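Local atomic coordinates of MAU2 chromatid cohesion factor homolog (Saccharomyces cerevisiae, PDB entry 4XDN), a protein that forms a complex with SCC2 that is required for the association of cohesin with chromosomes, and takes part in sister chromatid cohesion. Residues V330-N335 and N342-F347. Numbering follows the deposited sequence.
With SO4 (sulfate ion), chain F.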
ATOM      1  N   VAL A 330      -1.633  -3.803 -13.341  1.00 32.03           N
ATOM      2  CA  VAL A 330      -0.325  -3.287 -12.952  1.00 30.77           C
ATOM      3  C   VAL A 330       0.760  -4.301 -13.301  1.00 31.04           C
ATOM      4  O   VAL A 330       1.857  -3.930 -13.725  1.00 33.31           O
ATOM      5  CB  VAL A 330      -0.259  -2.965 -11.443  1.00 30.60           C
ATOM      6  CG1 VAL A 330       1.170  -2.659 -11.015  1.00 29.61           C
ATOM      7  CG2 VAL A 330      -1.161  -1.790 -11.109  1.00 30.62           C
ATOM      8  N   SER A 331       0.445  -5.580 -13.122  1.00 29.13           N
ATOM      9  CA  SER A 331       1.402  -6.648 -13.385  1.00 31.71           C
ATOM     10  C   SER A 331       1.766  -6.723 -14.864  1.00 32.18           C
ATOM     11  O   SER A 331       2.830  -7.223 -15.213  1.00 30.80           O
ATOM     12  CB  SER A 331       0.846  -7.998 -12.924  1.00 33.72           C
ATOM     13  OG  SER A 331       0.081  -8.615 -13.943  1.00 37.68           O
ATOM     14  N   TYR A 332       0.883  -6.225 -15.724  1.00 32.95           N
ATOM     15  CA  TYR A 332       1.092  -6.292 -17.169  1.00 36.08           C
ATOM     16  C   TYR A 332       1.698  -5.017 -17.755  1.00 36.83           C
ATOM     17  O   TYR A 332       1.998  -4.969 -18.949  1.00 37.93           O
ATOM     18  CB  TYR A 332      -0.230  -6.574 -17.889  1.00 38.08           C
ATOM     19  CG  TYR A 332      -0.879  -7.907 -17.577  1.00 39.74           C
ATOM     20  CD1 TYR A 332      -0.134  -8.986 -17.124  1.00 40.08           C
ATOM     21  CD2 TYR A 332      -2.245  -8.084 -17.755  1.00 40.10           C
ATOM     22  CE1 TYR A 332      -0.735 -10.201 -16.850  1.00 39.55           C
ATOM     23  CE2 TYR A 332      -2.851  -9.292 -17.485  1.00 39.44           C
ATOM     24  CZ  TYR A 332      -2.094 -10.347 -17.032  1.00 38.18           C
ATOM     25  OH  TYR A 332      -2.701 -11.550 -16.761  1.00 37.81           O
ATOM     26  N   ILE A 333       1.863  -3.984 -16.932  1.00 33.51           N
ATOM     27  CA  ILE A 333       2.369  -2.698 -17.414  1.00 34.76           C
ATOM     28  C   ILE A 333       3.704  -2.860 -18.128  1.00 36.18           C
ATOM     29  O   ILE A 333       3.894  -2.341 -19.230  1.00 36.21           O
ATOM     30  CB  ILE A 333       2.551  -1.685 -16.263  1.00 35.44           C
ATOM     31  CG1 ILE A 333       1.224  -1.431 -15.541  1.00 34.61           C
ATOM     32  CG2 ILE A 333       3.141  -0.372 -16.780  1.00 34.30           C
ATOM     33  CD1 ILE A 333       0.206  -0.646 -16.337  1.00 39.11           C
ATOM     34  N   VAL A 334       4.625  -3.583 -17.492  1.00 35.80           N
ATOM     35  CA  VAL A 334       5.982  -3.738 -18.008  1.00 37.61           C
ATOM     36  C   VAL A 334       5.975  -4.402 -19.382  1.00 39.15           C
ATOM     37  O   VAL A 334       6.839  -4.131 -20.212  1.00 44.83           O
ATOM     38  CB  VAL A 334       6.866  -4.558 -17.029  1.00 47.31           C
ATOM     39  CG1 VAL A 334       6.374  -6.002 -16.917  1.00 48.14           C
ATOM     40  CG2 VAL A 334       8.325  -4.511 -17.452  1.00 46.75           C
ATOM     41  N   ASN A 335       4.989  -5.260 -19.624  1.00 39.14           N
ATOM     42  CA  ASN A 335       4.855  -5.913 -20.921  1.00 42.86           C
ATOM     43  C   ASN A 335       4.594  -4.880 -22.022  1.00 46.25           C
ATOM     44  O   ASN A 335       5.193  -4.944 -23.096  1.00 51.20           O
ATOM     45  CB  ASN A 335       3.737  -6.955 -20.883  1.00 42.14           C
ATOM     46  CG  ASN A 335       4.013  -8.074 -19.898  1.00 41.34           C
ATOM     47  OD1 ASN A 335       3.656  -7.992 -18.721  1.00 37.21           O
ATOM     48  ND2 ASN A 335       4.649  -9.133 -20.380  1.00 42.94           N
ATOM     49  N   ASN A 342      -1.772  -4.496 -23.806  1.00 46.87           N
ATOM     50  CA  ASN A 342      -3.083  -4.085 -24.300  1.00 46.89           C
ATOM     51  C   ASN A 342      -4.177  -4.307 -23.261  1.00 45.96           C
ATOM     52  O   ASN A 342      -5.144  -3.547 -23.196  1.00 47.22           O
ATOM     53  CB  ASN A 342      -3.430  -4.837 -25.586  1.00 49.30           C
ATOM     54  CG  ASN A 342      -2.700  -4.291 -26.801  1.00 51.91           C
ATOM     55  OD1 ASN A 342      -1.795  -3.467 -26.679  1.00 51.59           O
ATOM     56  ND2 ASN A 342      -3.093  -4.753 -27.982  1.00 54.41           N
ATOM     57  N   PHE A 343      -4.022  -5.353 -22.452  1.00 43.01           N
ATOM     58  CA  PHE A 343      -4.961  -5.626 -21.368  1.00 40.22           C
ATOM     59  C   PHE A 343      -5.030  -4.431 -20.421  1.00 37.10           C
ATOM     60  O   PHE A 343      -6.115  -3.979 -20.058  1.00 39.93           O
ATOM     61  CB  PHE A 343      -4.549  -6.892 -20.606  1.00 40.46           C
ATOM     62  CG  PHE A 343      -5.462  -7.249 -19.466  1.00 41.79           C
ATOM     63  CD1 PHE A 343      -5.310  -6.651 -18.225  1.00 41.43           C
ATOM     64  CD2 PHE A 343      -6.463  -8.192 -19.631  1.00 42.16           C
ATOM     65  CE1 PHE A 343      -6.145  -6.980 -17.175  1.00 40.23           C
ATOM     66  CE2 PHE A 343      -7.301  -8.525 -18.583  1.00 41.42           C
ATOM     67  CZ  PHE A 343      -7.141  -7.919 -17.354  1.00 39.46           C
ATOM     68  N   SER A 344      -3.865  -3.921 -20.032  1.00 35.79           N
ATOM     69  CA  SER A 344      -3.781  -2.792 -19.112  1.00 38.28           C
ATOM     70  C   SER A 344      -4.461  -1.550 -19.680  1.00 38.07           C
ATOM     71  O   SER A 344      -5.281  -0.924 -19.008  1.00 35.90           O
ATOM     72  CB  SER A 344      -2.320  -2.474 -18.784  1.00 40.36           C
ATOM     73  OG  SER A 344      -1.714  -3.536 -18.070  1.00 41.05           O
ATOM     74  N   ARG A 345      -4.112  -1.200 -20.914  1.00 38.24           N
ATOM     75  CA  ARG A 345      -4.696  -0.041 -21.583  1.00 40.58           C
ATOM     76  C   ARG A 345      -6.212  -0.155 -21.691  1.00 41.23           C
ATOM     77  O   ARG A 345      -6.909   0.855 -21.791  1.00 42.26           O
ATOM     78  CB  ARG A 345      -4.096   0.136 -22.981  1.00 40.44           C
ATOM     79  CG  ARG A 345      -2.865   1.027 -23.028  1.00 41.08           C
ATOM     80  CD  ARG A 345      -2.365   1.203 -24.457  1.00 42.48           C
ATOM     81  NE  ARG A 345      -1.888  -0.056 -25.025  1.00 42.51           N
ATOM     82  CZ  ARG A 345      -0.687  -0.580 -24.793  1.00 41.68           C
ATOM     83  NH1 ARG A 345       0.176   0.040 -23.996  1.00 39.92           N
ATOM     84  NH2 ARG A 345      -0.349  -1.732 -25.356  1.00 43.28           N
ATOM     85  N   LYS A 346      -6.716  -1.386 -21.671  1.00 40.39           N
ATOM     86  CA  LYS A 346      -8.146  -1.627 -21.815  1.00 40.92           C
ATOM     87  C   LYS A 346      -8.887  -1.614 -20.481  1.00 42.11           C
ATOM     88  O   LYS A 346      -9.996  -1.084 -20.393  1.00 44.53           O
ATOM     89  CB  LYS A 346      -8.394  -2.968 -22.512  1.00 43.03           C
ATOM     90  CG  LYS A 346      -9.873  -3.310 -22.637  1.00 46.72           C
ATOM     91  CD  LYS A 346     -10.115  -4.587 -23.418  1.00 50.28           C
ATOM     92  CE  LYS A 346     -11.599  -4.751 -23.720  1.00 52.49           C
ATOM     93  NZ  LYS A 346     -11.951  -6.127 -24.163  1.00 54.45           N
ATOM     94  N   PHE A 347      -8.281  -2.194 -19.448  1.00 40.67           N
ATOM     95  CA  PHE A 347      -9.003  -2.479 -18.212  1.00 39.02           C
ATOM     96  C   PHE A 347      -8.671  -1.549 -17.045  1.00 38.25           C
ATOM     97  O   PHE A 347      -9.381  -1.548 -16.039  1.00 39.20           O
ATOM     98  CB  PHE A 347      -8.758  -3.933 -17.804  1.00 37.58           C
ATOM     99  CG  PHE A 347      -9.492  -4.921 -18.664  1.00 39.41           C
ATOM    100  CD1 PHE A 347     -10.876  -4.997 -18.625  1.00 39.62           C
ATOM    101  CD2 PHE A 347      -8.804  -5.762 -19.523  1.00 40.53           C
ATOM    102  CE1 PHE A 347     -11.560  -5.897 -19.421  1.00 41.66           C
ATOM    103  CE2 PHE A 347      -9.482  -6.666 -20.321  1.00 42.27           C
ATOM    104  CZ  PHE A 347     -10.863  -6.732 -20.272  1.00 42.20           C
TER
HETATM  105  S   SO4 F 704       5.619 -12.504 -19.267  1.00 57.12           S
HETATM  106  O1  SO4 F 704       4.921 -13.036 -20.433  1.00 56.18           O
HETATM  107  O2  SO4 F 704       4.747 -12.594 -18.100  1.00 58.17           O
HETATM  108  O3  SO4 F 704       6.831 -13.283 -19.030  1.00 60.75           O
HETATM  109  O4  SO4 F 704       5.983 -11.110 -19.501  1.00 55.67           O
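Y332 sets the edge of its ring against a face of F343, an offset edge-to-face pair inside an antiparallel helical hairpin (alpha-hairpin): 330-335 leads out of helix 317-331 into the connection, and 342-347 lies near the start of helix 339-360. The ring planes stand at 87°, with centroids 5.2 Å apart. Within the pair the rings come closest at Y332 CD2 and F343 CD1, 3.4 Å apart, while CE2 sits above the F343 ring, displaced toward its rim. F343 has CG anti to the backbone N (chi1 180°), placing the ring beside Y332, where it also touches L325 and Q328 of helix 317-331; F347 CD2 covers its other face, 3.2 Å above the plane.

The tight part continues at S344, a buried residue whose OG lies 3.4 Å from Y332 CB and is hydrogen-bonded to S329 O, tying the second helix to the first. I333 CD1 lies 3.9 Å from S344 OG. Away from this core, N335 ND2 donates to O4 of a sulfate, probably from the crystallisation liquor, at 2.5 Å; K559 NZ and K560 N also bind it. On the solvent side, exposed N342 points away from 330-335. R345, which also bonds C336 O and pairs with E393 OE2, donates from NH2 in the guanidinium plane to N342 OD1 at 2.6 Å.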